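Local coordinates for protein V-type ATP synthase alpha chain (Thermoplasma volcanium, PDB 4O1S) that is an intein embedded in a V-type ATP synthase subunit A, a compact, mostly beta protein with an intein splicing domain of the H-int clan, at residues I81-G86 / T130-K135; H95-L100 / D117-V122; R87-T92 / G163-H168; L113-M118 / K135-E140; P11-D16 / N157-E162. All blocks are in the same frame, centred on the assembly; numbering follows the deposited sequence. Where two conformers were deposited one is given.

Interaction 1: I81-G86 / T130-K135; sequences IETIGG and TFDRVK
Thr83 and Val134 form an antiparallel, non-hydrogen-bonded pair with their CA atoms 4.0 Å apart, and the short strand segments run at 126° to each other. Backbone bonds flank the pair: Lys135 N donates to Glu82 O at 2.7 Å, and Ile84 N donates to Arg133 O at 2.9 Å. Where the backbones part, Asp132 takes over. Its carboxylate extends away from its own backbone N and lies across the Thr83 side chain at about a right angle. The Thr83 hydroxyl, set between backbone N and carbonyl carbon (chi1 62°), donates from OG1 to Asp132 OD2 at 2.7 Å, arriving from well above the carboxylate plane. The other oxygen, Asp132 OD1, offers its syn lone pair to Gly85 N at 3.2 Å.

The chain here leaves strand 77-83 through a type I beta turn, Thr83 to Gly86, closed by Gly86 N on Thr83 O at 3.0 Å; this is the connection of the hairpin to strand 88-91. Asp132, on the neighbouring strand 129-141, thus grips both the first residue and an inner amide of that turn. Arg87 adds to the cluster: its NH1 forms a salt bridge to Asp132 OD2, and its backbone N donates to Thr83 OG1.

Apolar contact occupies the margins. Ile81 CG2 lies 4.1 Å from Val134 CB, their side chains crossing at a slant. On the solvent side, the first carbons of two exposed side chains meet, Ile84 CG1 lying 3.9 Å from Arg133 CB.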
# COMPACT_ATOMS: atom_id res chain seq x y z
N ILE A 81 -5.09 -6.89 8.32
CA ILE A 81 -5.32 -5.95 9.40
C ILE A 81 -6.69 -5.31 9.28
O ILE A 81 -7.10 -4.84 8.21
CB ILE A 81 -4.29 -4.82 9.36
CG1 ILE A 81 -2.89 -5.42 9.41
CG2 ILE A 81 -4.53 -3.82 10.49
CD1 ILE A 81 -1.84 -4.51 8.85
N GLU A 82 -7.39 -5.26 10.40
CA GLU A 82 -8.69 -4.64 10.42
C GLU A 82 -8.79 -3.69 11.61
O GLU A 82 -8.38 -4.02 12.74
CB GLU A 82 -9.72 -5.73 10.56
CG GLU A 82 -10.98 -5.46 9.88
CD GLU A 82 -11.62 -6.75 9.58
OE1 GLU A 82 -12.78 -6.95 10.02
OE2 GLU A 82 -10.94 -7.59 8.94
N THR A 83 -9.32 -2.50 11.36
CA THR A 83 -9.42 -1.47 12.41
C THR A 83 -10.84 -1.36 12.92
O THR A 83 -11.79 -1.83 12.30
CB THR A 83 -9.03 -0.10 11.87
OG1 THR A 83 -9.94 0.27 10.83
CG2 THR A 83 -7.62 -0.12 11.32
N ILE A 84 -10.99 -0.72 14.07
CA ILE A 84 -12.31 -0.53 14.63
C ILE A 84 -13.16 0.24 13.65
O ILE A 84 -14.33 -0.05 13.47
CB ILE A 84 -12.24 0.25 15.92
CG1 ILE A 84 -11.28 -0.46 16.87
CG2 ILE A 84 -13.62 0.39 16.51
CD1 ILE A 84 -11.60 -0.29 18.28
N GLY A 85 -12.54 1.22 12.99
CA GLY A 85 -13.23 2.04 12.02
C GLY A 85 -13.56 1.38 10.69
O GLY A 85 -13.99 2.07 9.75
N GLY A 86 -13.35 0.07 10.59
CA GLY A 86 -13.72 -0.66 9.37
C GLY A 86 -12.72 -0.55 8.25
O GLY A 86 -13.06 -0.72 7.10
N THR A 130 -6.06 10.64 10.44
CA THR A 130 -6.74 9.89 11.46
C THR A 130 -5.95 8.66 11.89
O THR A 130 -5.24 8.07 11.08
CB THR A 130 -8.22 9.57 11.09
OG1 THR A 130 -8.35 8.20 10.69
CG2 THR A 130 -8.72 10.49 10.01
N PHE A 131 -6.05 8.30 13.17
CA PHE A 131 -5.40 7.10 13.67
C PHE A 131 -6.40 6.16 14.28
O PHE A 131 -7.07 6.46 15.26
CB PHE A 131 -4.30 7.42 14.64
CG PHE A 131 -3.23 8.23 14.03
CD1 PHE A 131 -2.10 7.61 13.52
CD2 PHE A 131 -3.36 9.61 13.92
CE1 PHE A 131 -1.11 8.37 12.93
CE2 PHE A 131 -2.37 10.38 13.33
CZ PHE A 131 -1.24 9.76 12.83
N ASP A 132 -6.46 4.99 13.67
CA ASP A 132 -7.52 4.04 13.92
C ASP A 132 -6.93 2.84 14.68
O ASP A 132 -5.87 2.31 14.31
CB ASP A 132 -8.11 3.61 12.58
CG ASP A 132 -9.49 3.06 12.71
OD1 ASP A 132 -9.91 2.87 13.88
OD2 ASP A 132 -10.11 2.82 11.64
N ARG A 133 -7.60 2.43 15.75
CA ARG A 133 -7.13 1.30 16.53
C ARG A 133 -7.29 0.03 15.71
O ARG A 133 -8.35 -0.20 15.11
CB ARG A 133 -7.91 1.17 17.85
CG ARG A 133 -7.64 2.34 18.77
CD ARG A 133 -8.26 2.20 20.14
NE ARG A 133 -7.56 3.07 21.09
CZ ARG A 133 -6.48 2.69 21.77
NH1 ARG A 133 -6.02 1.45 21.64
NH2 ARG A 133 -5.88 3.54 22.60
N VAL A 134 -6.25 -0.80 15.66
CA VAL A 134 -6.44 -2.09 15.04
C VAL A 134 -7.20 -3.02 15.99
O VAL A 134 -6.87 -3.15 17.18
CB VAL A 134 -5.16 -2.72 14.42
CG1 VAL A 134 -4.01 -1.75 14.43
CG2 VAL A 134 -4.81 -4.06 15.06
N LYS A 135 -8.27 -3.58 15.42
CA LYS A 135 -9.21 -4.47 16.07
C LYS A 135 -8.67 -5.89 15.96
O LYS A 135 -8.79 -6.70 16.89
CB LYS A 135 -10.52 -4.37 15.30
CG LYS A 135 -11.68 -5.23 15.77
CD LYS A 135 -12.79 -5.17 14.71
CE LYS A 135 -14.08 -5.83 15.20
NZ LYS A 135 -15.10 -5.88 14.11

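Interaction 2: H95-L100 / D117-V122; sequences HKLFVL and DMIAAV
Met118, Val99 and Ile119 bury the most surface here, and all three meet at one backbone crossing. Met118 O receives Leu100 N at 3.1 Å, with an N-H...O angle of 157° and the donor in the carbonyl plane. The same residue is tied a second way: its amide donates to water 2, which in turn donates to Leu100 O. Met118 CB also faces Leu100 CB at 4.4 Å.

Val99 lies against this carbonyl oxygen. With CG1 trans to the amide nitrogen (chi1 -179°), that methyl comes 3.6 Å from Met118 O, while CG2, beside the backbone N, is the branch that reaches Ile119 CG2 at 4.3 Å. Val99 and Ile119 form a single backbone bridge, their CA atoms 4.7 Å apart. The segments cross at 112°, so they part quickly on both sides of it. Such a crossing fits the strongly twisted, curled strands of the Hint fold: strand 96-101 pairs with 104-109 and 165-168, whereas strand 118-122 is an edge strand beside 129-141, and the bridge joins the two groups.

Ile119 CA and CB lie close to Phe98 O, whose hydrogen bond goes to the following amide, Ala120 N, at 3.0 Å. Further along, Ile119 CD1 extends to Leu97 CD1 at 4.3 Å, in a buried layer to which Leu165 and Val134 also contribute against Ile119. Phe98 CB touches Ala120 CB at 3.7 Å. Water 1 bridges the strands where they diverge, accepting from Phe98 N and probably donating to Ala120 O.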
# COMPACT_ATOMS: atom_id res chain seq x y z
N HIS A 95 6.16 -5.25 5.34
CA HIS A 95 5.52 -3.97 5.05
C HIS A 95 5.28 -3.18 6.32
O HIS A 95 5.03 -3.76 7.38
CB HIS A 95 4.19 -4.18 4.33
CG HIS A 95 3.87 -3.10 3.36
ND1 HIS A 95 4.22 -1.79 3.57
CD2 HIS A 95 3.27 -3.14 2.14
CE1 HIS A 95 3.83 -1.06 2.53
NE2 HIS A 95 3.25 -1.86 1.66
N LYS A 96 5.34 -1.85 6.21
CA LYS A 96 5.25 -0.96 7.38
C LYS A 96 4.02 -0.09 7.42
O LYS A 96 3.54 0.41 6.39
CB LYS A 96 6.48 -0.05 7.48
CG LYS A 96 7.68 -0.79 8.00
CD LYS A 96 8.97 -0.05 7.73
CE LYS A 96 10.11 -0.77 8.44
NZ LYS A 96 11.37 0.00 8.39
N LEU A 97 3.50 0.08 8.64
CA LEU A 97 2.40 1.00 8.88
C LEU A 97 2.94 2.08 9.79
O LEU A 97 4.05 1.96 10.33
CB LEU A 97 1.22 0.28 9.55
CG LEU A 97 0.40 -0.86 8.89
CD1 LEU A 97 -0.42 -0.37 7.75
CD2 LEU A 97 1.26 -2.05 8.42
N PHE A 98 2.18 3.15 9.96
CA PHE A 98 2.57 4.22 10.86
C PHE A 98 1.72 4.17 12.11
O PHE A 98 0.48 4.10 12.02
CB PHE A 98 2.40 5.57 10.17
CG PHE A 98 3.42 5.83 9.12
CD1 PHE A 98 4.73 6.18 9.48
CD2 PHE A 98 3.09 5.69 7.77
CE1 PHE A 98 5.70 6.41 8.52
CE2 PHE A 98 4.05 5.92 6.78
CZ PHE A 98 5.35 6.27 7.15
N VAL A 99 2.36 4.21 13.27
CA VAL A 99 1.64 4.12 14.54
C VAL A 99 1.82 5.34 15.41
O VAL A 99 2.93 5.80 15.65
CB VAL A 99 2.07 2.88 15.36
CG1 VAL A 99 1.28 2.79 16.66
CG2 VAL A 99 1.79 1.67 14.56
N LEU A 100 0.70 5.86 15.89
CA LEU A 100 0.73 6.94 16.86
C LEU A 100 1.01 6.40 18.25
O LEU A 100 0.16 5.75 18.84
CB LEU A 100 -0.61 7.66 16.85
CG LEU A 100 -0.79 8.73 17.92
CD1 LEU A 100 0.28 9.83 17.78
CD2 LEU A 100 -2.19 9.31 17.82
N ASP A 117 -2.97 -1.08 18.66
CA ASP A 117 -2.23 -0.04 17.93
C ASP A 117 -3.08 0.89 17.06
O ASP A 117 -4.04 0.46 16.43
CB ASP A 117 -1.11 -0.67 17.09
CG ASP A 117 0.00 -1.26 17.96
OD1 ASP A 117 -0.05 -1.02 19.19
OD2 ASP A 117 0.93 -1.92 17.41
N MET A 118 -2.73 2.18 17.05
CA MET A 118 -3.45 3.17 16.24
C MET A 118 -2.71 3.45 14.96
O MET A 118 -1.61 4.02 14.97
CB MET A 118 -3.67 4.46 17.04
CG MET A 118 -4.60 4.26 18.20
SD MET A 118 -4.73 5.66 19.31
CE MET A 118 -6.09 6.53 18.56
N ILE A 119 -3.28 3.04 13.83
CA ILE A 119 -2.55 3.19 12.59
C ILE A 119 -3.05 4.36 11.79
O ILE A 119 -4.20 4.76 11.91
CB ILE A 119 -2.50 1.89 11.76
CG1 ILE A 119 -3.88 1.48 11.26
CG2 ILE A 119 -1.89 0.76 12.57
CD1 ILE A 119 -3.79 0.29 10.29
N ALA A 120 -2.16 4.92 10.99
CA ALA A 120 -2.42 6.10 10.19
C ALA A 120 -3.34 5.80 9.00
O ALA A 120 -3.08 4.89 8.20
CB ALA A 120 -1.10 6.71 9.72
N ALA A 121 -4.41 6.58 8.91
CA ALA A 121 -5.34 6.49 7.81
C ALA A 121 -5.61 7.92 7.37
O ALA A 121 -5.25 8.86 8.06
CB ALA A 121 -6.61 5.85 8.27
N VAL A 122 -6.25 8.08 6.22
CA VAL A 122 -6.61 9.40 5.74
C VAL A 122 -8.13 9.56 5.64
O VAL A 122 -8.81 8.73 5.03
CB VAL A 122 -5.99 9.64 4.39
CG1 VAL A 122 -6.49 10.92 3.79
CG2 VAL A 122 -4.50 9.68 4.55
O HOH W 1 -0.47 3.47 8.76
O HOH W 2 -1.01 3.04 19.05

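Interaction 3: R87-T92 / G163-H168; sequences RSVSVT and GLLVLH
Arg87 and Val89 face Gly163, Leu165 and Leu167 across the join between two beta-sheets of this Hint-type fold: strand 88-91 is the edge of one, strand 165-168 an inner strand of the other. The short segments run nearly parallel, 22° apart, yet their axes stay 8.7 Å from each other. That spacing is too wide for backbone pairing, so side chains make most of the contact.

Arg87 comes first. Its chain is extended from CG to NE, carrying the guanidinium past Gly163 so that NE donates to Gly163 O at 2.7 Å. The carbonyl uses a lone pair, in its own plane, and the oxygen lies only 1° out of the guanidinium plane, so the two flat groups meet edge on. Water 3 is also at the guanidinium edge, accepting from Arg87 NH2 and donating weakly to Gly163 O. A second partner of the guanidinium, Asp132, helps to fix its rotation. The aliphatic part also serves: Arg87 CD lies 3.9 Å from Leu165 CD2.

At Ser88 it is the backbone that takes part, its carbonyl O lying 3.5 Å from Leu165 CD1. Val89 then points into the interface, its two methyls divided between two leucines. CG1 meets Leu165 CD1 at 3.5 Å, while Val89 CG2 and Leu167 CD1 approach tip to tip at 4.2 Å.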
# COMPACT_ATOMS: atom_id res chain seq x y z
N ARG A 87 -11.47 -0.24 8.58
CA ARG A 87 -10.43 -0.14 7.57
C ARG A 87 -9.65 -1.44 7.52
O ARG A 87 -9.47 -2.11 8.54
CB ARG A 87 -9.49 1.00 7.90
CG ARG A 87 -10.16 2.34 7.92
CD ARG A 87 -9.17 3.44 8.12
NE ARG A 87 -9.78 4.70 7.78
CZ ARG A 87 -10.55 5.40 8.61
NH1 ARG A 87 -10.78 4.96 9.84
NH2 ARG A 87 -11.08 6.53 8.19
N SER A 88 -9.18 -1.80 6.33
CA SER A 88 -8.46 -3.06 6.16
C SER A 88 -7.41 -3.03 5.05
O SER A 88 -7.55 -2.31 4.04
CB SER A 88 -9.42 -4.21 5.93
OG SER A 88 -9.97 -4.12 4.63
N VAL A 89 -6.36 -3.81 5.25
CA VAL A 89 -5.40 -4.07 4.19
C VAL A 89 -4.68 -5.38 4.54
O VAL A 89 -4.46 -5.70 5.71
CB VAL A 89 -4.44 -2.89 4.00
CG1 VAL A 89 -3.56 -2.72 5.24
CG2 VAL A 89 -3.61 -3.05 2.73
N SER A 90 -4.37 -6.19 3.53
CA SER A 90 -3.57 -7.39 3.73
C SER A 90 -2.21 -7.08 3.12
O SER A 90 -2.11 -6.65 1.96
CB SER A 90 -4.20 -8.63 3.08
OG SER A 90 -5.48 -8.94 3.62
N VAL A 91 -1.16 -7.25 3.91
CA VAL A 91 0.16 -6.93 3.41
C VAL A 91 1.17 -7.99 3.81
O VAL A 91 0.93 -8.88 4.62
CB VAL A 91 0.66 -5.55 3.88
CG1 VAL A 91 -0.28 -4.43 3.41
CG2 VAL A 91 0.80 -5.53 5.40
N THR A 92 2.32 -7.85 3.20
CA THR A 92 3.48 -8.66 3.46
C THR A 92 3.95 -8.35 4.89
O THR A 92 3.80 -7.23 5.36
CB THR A 92 4.50 -8.22 2.40
OG1 THR A 92 4.65 -9.25 1.41
CG2 THR A 92 5.80 -7.84 3.02
N GLY A 163 -10.30 2.17 3.18
CA GLY A 163 -10.36 3.20 4.21
C GLY A 163 -9.11 4.06 4.23
O GLY A 163 -8.78 4.66 5.25
N LEU A 164 -8.42 4.11 3.09
CA LEU A 164 -7.29 5.00 2.89
C LEU A 164 -6.22 4.85 3.97
O LEU A 164 -5.83 5.82 4.64
CB LEU A 164 -7.75 6.45 2.82
CG LEU A 164 -8.97 6.79 1.97
CD1 LEU A 164 -9.20 8.27 2.01
CD2 LEU A 164 -8.80 6.37 0.55
N LEU A 165 -5.74 3.62 4.16
CA LEU A 165 -4.60 3.42 5.04
C LEU A 165 -3.33 3.95 4.38
O LEU A 165 -3.24 4.06 3.13
CB LEU A 165 -4.46 1.95 5.40
CG LEU A 165 -5.66 1.39 6.15
CD1 LEU A 165 -5.70 -0.13 6.05
CD2 LEU A 165 -5.63 1.83 7.61
N VAL A 166 -2.36 4.29 5.22
CA VAL A 166 -1.15 4.92 4.77
C VAL A 166 -0.04 3.92 4.91
O VAL A 166 0.27 3.47 6.04
CB VAL A 166 -0.83 6.20 5.59
CG1 VAL A 166 0.44 6.88 5.04
CG2 VAL A 166 -2.02 7.16 5.60
N LEU A 167 0.58 3.57 3.78
CA LEU A 167 1.52 2.46 3.75
C LEU A 167 2.91 2.94 3.43
O LEU A 167 3.13 3.60 2.41
CB LEU A 167 1.04 1.40 2.77
CG LEU A 167 -0.36 0.93 3.17
CD1 LEU A 167 -1.15 0.23 2.08
CD2 LEU A 167 -0.21 0.02 4.37
N HIS A 168 3.85 2.62 4.31
CA HIS A 168 5.24 2.97 4.08
C HIS A 168 5.99 1.95 3.24
O HIS A 168 6.69 1.07 3.76
CB HIS A 168 5.99 3.17 5.39
CG HIS A 168 7.36 3.71 5.20
ND1 HIS A 168 8.48 3.10 5.73
CD2 HIS A 168 7.81 4.77 4.50
CE1 HIS A 168 9.55 3.78 5.39
NE2 HIS A 168 9.18 4.81 4.64
O HOH W 3 -10.92 7.14 5.34

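Interaction 4: L113-M118 / K135-E140; sequences LKVGDM and KSIAYE
Ile137 meets both Leu113 and Val115 and carries the apolar contact between loop 113-118 and the C-terminal half of strand 129-141. Its CG1 lies anti to the carbonyl carbon (chi1 -57°) and the chain extends on from there (chi2 173°), carrying the terminal CD1 methyl out to the loop. This methyl does the touching: it lies 3.9 Å from Leu113 CB and 3.5 Å from Leu113 O. The CD1 atom also rests against the peptide that follows, 3.7 Å from Lys114 C. CG1 of Val115 packs beside the strand, 4.3 Å from Ile137 CG1 and 4.0 Å from Lys135 O. Leu113 also touches Ile81, and Ile137 touches Val79, both on strand 77-83, so the contact involves two adjacent strands.

Polar interactions shape the loop rather than join the segments. Lys114 N donates to Asp117 OD2 at 2.8 Å, nearly straight at 166° but coming from above the carboxylate plane. In return Asp117 N donates to Lys114 O at 3.1 Å. These two bonds link Lys114 and Asp117 in both directions across the turn that carries Val115. Next to the segment, Gly116 N pairs with Val134 O, and Val134 N with Asp117 O.

The turn is a type II beta turn, Lys114 to Asp117, with Gly116 at positive phi (100°). In the long strand, Lys135 and Ser136 both face Glu82, a classic beta bulge.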
# COMPACT_ATOMS: atom_id res chain seq x y z
N LEU A 113 3.18 -5.13 14.51
CA LEU A 113 1.91 -4.55 14.88
C LEU A 113 1.19 -5.38 15.97
O LEU A 113 1.20 -6.63 15.95
CB LEU A 113 1.07 -4.45 13.63
CG LEU A 113 -0.00 -3.38 13.65
CD1 LEU A 113 0.66 -2.03 13.93
CD2 LEU A 113 -0.74 -3.42 12.30
N LYS A 114 0.58 -4.69 16.92
CA LYS A 114 -0.23 -5.33 17.96
C LYS A 114 -1.66 -4.85 17.84
O LYS A 114 -1.89 -3.70 17.46
CB LYS A 114 0.26 -4.98 19.36
CG LYS A 114 1.77 -4.90 19.54
CD LYS A 114 2.48 -6.25 19.35
CE LYS A 114 4.00 -6.11 19.56
NZ LYS A 114 4.75 -7.34 19.13
N VAL A 115 -2.63 -5.70 18.16
CA VAL A 115 -3.98 -5.21 18.31
C VAL A 115 -3.93 -4.13 19.37
O VAL A 115 -3.10 -4.17 20.29
CB VAL A 115 -4.98 -6.30 18.73
CG1 VAL A 115 -4.92 -7.44 17.75
CG2 VAL A 115 -4.70 -6.78 20.15
N GLY A 116 -4.78 -3.12 19.20
CA GLY A 116 -4.74 -1.96 20.06
C GLY A 116 -4.02 -0.79 19.43
O GLY A 116 -4.43 0.36 19.62
N ASP A 117 -2.97 -1.08 18.66
CA ASP A 117 -2.23 -0.04 17.93
C ASP A 117 -3.08 0.89 17.06
O ASP A 117 -4.04 0.46 16.43
CB ASP A 117 -1.11 -0.67 17.09
CG ASP A 117 0.00 -1.26 17.96
OD1 ASP A 117 -0.05 -1.02 19.19
OD2 ASP A 117 0.93 -1.92 17.41
N MET A 118 -2.73 2.18 17.05
CA MET A 118 -3.45 3.17 16.24
C MET A 118 -2.71 3.45 14.96
O MET A 118 -1.61 4.02 14.97
CB MET A 118 -3.67 4.46 17.04
CG MET A 118 -4.60 4.26 18.20
SD MET A 118 -4.73 5.66 19.31
CE MET A 118 -6.09 6.53 18.56
N LYS A 135 -8.27 -3.58 15.42
CA LYS A 135 -9.21 -4.47 16.07
C LYS A 135 -8.67 -5.89 15.96
O LYS A 135 -8.79 -6.70 16.89
CB LYS A 135 -10.52 -4.37 15.30
CG LYS A 135 -11.68 -5.23 15.77
CD LYS A 135 -12.79 -5.17 14.71
CE LYS A 135 -14.08 -5.83 15.20
NZ LYS A 135 -15.10 -5.88 14.11
N SER A 136 -8.10 -6.20 14.80
CA SER A 136 -7.65 -7.56 14.58
C SER A 136 -6.52 -7.66 13.56
O SER A 136 -6.44 -6.88 12.62
CB SER A 136 -8.80 -8.42 14.11
OG SER A 136 -8.56 -8.76 12.76
N ILE A 137 -5.67 -8.66 13.77
CA ILE A 137 -4.56 -8.95 12.87
C ILE A 137 -4.54 -10.44 12.63
O ILE A 137 -4.58 -11.23 13.57
CB ILE A 137 -3.22 -8.56 13.50
CG1 ILE A 137 -3.23 -7.07 13.86
CG2 ILE A 137 -2.12 -8.84 12.54
CD1 ILE A 137 -2.02 -6.63 14.62
N ALA A 138 -4.50 -10.83 11.36
CA ALA A 138 -4.53 -12.25 11.01
C ALA A 138 -3.28 -12.62 10.24
O ALA A 138 -2.88 -11.90 9.30
CB ALA A 138 -5.76 -12.57 10.18
N TYR A 139 -2.66 -13.73 10.62
CA TYR A 139 -1.51 -14.26 9.89
C TYR A 139 -1.97 -15.45 9.06
O TYR A 139 -2.66 -16.34 9.55
CB TYR A 139 -0.38 -14.65 10.84
CG TYR A 139 0.08 -13.54 11.75
CD1 TYR A 139 0.10 -12.24 11.31
CD2 TYR A 139 0.49 -13.78 13.05
CE1 TYR A 139 0.51 -11.22 12.12
CE2 TYR A 139 0.91 -12.76 13.88
CZ TYR A 139 0.90 -11.47 13.41
OH TYR A 139 1.30 -10.40 14.20
N GLU A 140 -1.61 -15.45 7.78
CA GLU A 140 -2.04 -16.52 6.89
C GLU A 140 -0.89 -17.01 6.00
O GLU A 140 -0.19 -16.22 5.36
CB GLU A 140 -3.20 -16.02 6.02
CG GLU A 140 -3.93 -17.13 5.31
CD GLU A 140 -5.02 -16.61 4.37
OE1 GLU A 140 -5.73 -15.64 4.72
OE2 GLU A 140 -5.16 -17.19 3.27

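Interaction 5: P11-D16 / N157-E162; sequences PVYLAD and NFIGGE
Tyr13 reaches the glycine-rich strand end through a chi1 of -61°, which sets CG opposite its own carbonyl carbon, and a chi2 of -88°, which turns the ring plane roughly perpendicular to the plane of CA, CB and CG. One edge of the ring, CD2 to OH, is thereby laid along the backbone of residues 159 to 161. Ile159 O, Gly160 CA and Gly161 O all lie near the ring plane, at this edge. Phe158 is turned differently, its CG trans to the backbone N (chi1 159°), and this brings CZ to within 3.7 Å of Val12 CG1, which meets the ring at its edge.

At the end of the phenol, Tyr13 OH donates to Gly161 O at 2.7 Å, with the donor tilted out of the carbonyl plane. The amide of the same residue is used as well: Gly161 N donates to Pro11 O at 2.9 Å, in the plane of that carbonyl. The Pro11 ring also packs on the glycine, with Pro11 CD 3.6 Å from Gly161 CA. Back along the strand, Tyr13 CD2 touches Ile159 CG2 at 3.9 Å, the two side chains crossing at about a right angle.

Strand 11-13 pairs with 19-21, and strand 158-160 with 165-168, so the contact joins an early strand of the chain to the hairpin near its C-terminal end. Both polar backbone atoms of buried Gly161 are satisfied by segment 11-16, so the glycine is held by two bonds.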
# COMPACT_ATOMS: atom_id res chain seq x y z
N PRO A 11 -7.12 -1.86 -2.93
CA PRO A 11 -7.45 -0.68 -3.72
C PRO A 11 -6.32 0.32 -3.64
O PRO A 11 -5.77 0.55 -2.57
CB PRO A 11 -8.67 -0.09 -2.98
CG PRO A 11 -9.17 -1.18 -2.12
CD PRO A 11 -7.95 -1.96 -1.73
N VAL A 12 -5.99 0.90 -4.78
CA VAL A 12 -5.18 2.10 -4.80
C VAL A 12 -6.05 3.22 -5.32
O VAL A 12 -7.04 2.97 -5.99
CB VAL A 12 -3.95 1.92 -5.65
CG1 VAL A 12 -3.14 0.82 -5.07
CG2 VAL A 12 -4.35 1.56 -7.03
N TYR A 13 -5.69 4.46 -4.99
CA TYR A 13 -6.54 5.61 -5.32
C TYR A 13 -5.88 6.49 -6.36
O TYR A 13 -4.85 7.12 -6.10
CB TYR A 13 -6.92 6.36 -4.03
CG TYR A 13 -7.69 5.45 -3.10
CD1 TYR A 13 -9.08 5.34 -3.19
CD2 TYR A 13 -7.02 4.62 -2.20
CE1 TYR A 13 -9.79 4.48 -2.37
CE2 TYR A 13 -7.72 3.75 -1.37
CZ TYR A 13 -9.11 3.68 -1.46
OH TYR A 13 -9.83 2.82 -0.66
N LEU A 14 -6.43 6.48 -7.58
CA LEU A 14 -5.88 7.31 -8.65
C LEU A 14 -6.46 8.71 -8.57
O LEU A 14 -7.57 8.92 -8.05
CB LEU A 14 -6.18 6.79 -10.04
CG LEU A 14 -5.95 5.34 -10.46
CD1 LEU A 14 -4.64 4.83 -9.92
CD2 LEU A 14 -7.12 4.51 -9.98
N ALA A 15 -5.70 9.67 -9.09
CA ALA A 15 -6.03 11.08 -8.97
C ALA A 15 -7.27 11.44 -9.78
O ALA A 15 -7.95 12.42 -9.49
CB ALA A 15 -4.86 11.93 -9.37
N ASP A 16 -7.58 10.63 -10.79
CA ASP A 16 -8.77 10.84 -11.60
C ASP A 16 -10.08 10.51 -10.87
O ASP A 16 -11.15 10.57 -11.48
CB ASP A 16 -8.66 10.08 -12.93
CG ASP A 16 -8.85 8.57 -12.79
OD1 ASP A 16 -8.77 8.04 -11.65
OD2 ASP A 16 -9.07 7.91 -13.84
N ASN A 157 4.93 7.78 1.15
CA ASN A 157 3.79 7.02 1.61
C ASN A 157 2.90 6.68 0.46
O ASN A 157 3.10 7.10 -0.66
CB ASN A 157 3.02 7.83 2.62
CG ASN A 157 3.89 8.22 3.77
OD1 ASN A 157 4.87 7.54 4.08
ND2 ASN A 157 3.56 9.35 4.41
N PHE A 158 1.86 5.92 0.77
CA PHE A 158 1.10 5.27 -0.25
C PHE A 158 -0.26 5.10 0.40
O PHE A 158 -0.36 4.55 1.50
CB PHE A 158 1.81 3.94 -0.54
CG PHE A 158 0.94 2.90 -1.17
CD1 PHE A 158 0.63 2.97 -2.49
CD2 PHE A 158 0.44 1.86 -0.43
CE1 PHE A 158 -0.17 2.03 -3.06
CE2 PHE A 158 -0.37 0.91 -1.01
CZ PHE A 158 -0.66 0.99 -2.32
N ILE A 159 -1.30 5.63 -0.24
CA ILE A 159 -2.67 5.45 0.25
C ILE A 159 -3.28 4.26 -0.45
O ILE A 159 -3.38 4.22 -1.69
CB ILE A 159 -3.64 6.63 -0.09
CG1 ILE A 159 -3.04 8.02 0.21
CG2 ILE A 159 -5.02 6.41 0.57
CD1 ILE A 159 -2.64 8.24 1.61
N GLY A 160 -3.73 3.29 0.34
CA GLY A 160 -4.37 2.13 -0.23
C GLY A 160 -5.15 1.35 0.80
O GLY A 160 -5.15 1.68 1.99
N GLY A 161 -5.80 0.29 0.35
CA GLY A 161 -6.63 -0.49 1.24
C GLY A 161 -8.01 0.11 1.42
O GLY A 161 -8.31 1.22 0.97
N GLU A 162 -8.87 -0.66 2.06
CA GLU A 162 -10.17 -0.16 2.44
C GLU A 162 -10.02 0.91 3.52
O GLU A 162 -9.65 0.61 4.65
CB GLU A 162 -10.99 -1.32 2.99
CG GLU A 162 -11.56 -2.19 1.91
CD GLU A 162 -12.70 -1.49 1.22
OE1 GLU A 162 -13.34 -0.61 1.87
OE2 GLU A 162 -12.94 -1.80 0.03

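Overall arrangement
Interactions 1, 2 and 4 cluster at one end of the domain, their centres about 9 to 11 Å apart; each uses strand 118-122, strand 129-141 or the loop leading into 118-122. A probable hydrogen bond, Val134 N to Asp117 O at 2.6 Å, joins strand 129-141 to that loop. Interaction 3 connects this end with the last strands: its centre is about 8 Å from that of interaction 2 and about 9 Å from that of interaction 5, with probable hydrogen bonds Val122 N to Leu164 O, 2.8 Å, and Leu167 N to Phe158 O, 2.7 Å. Interactions 4 and 5 are the most distant, centres about 21 Å apart. A sulfate lies about 4 Å from the side chain of Phe98, probably from the crystallisation liquor.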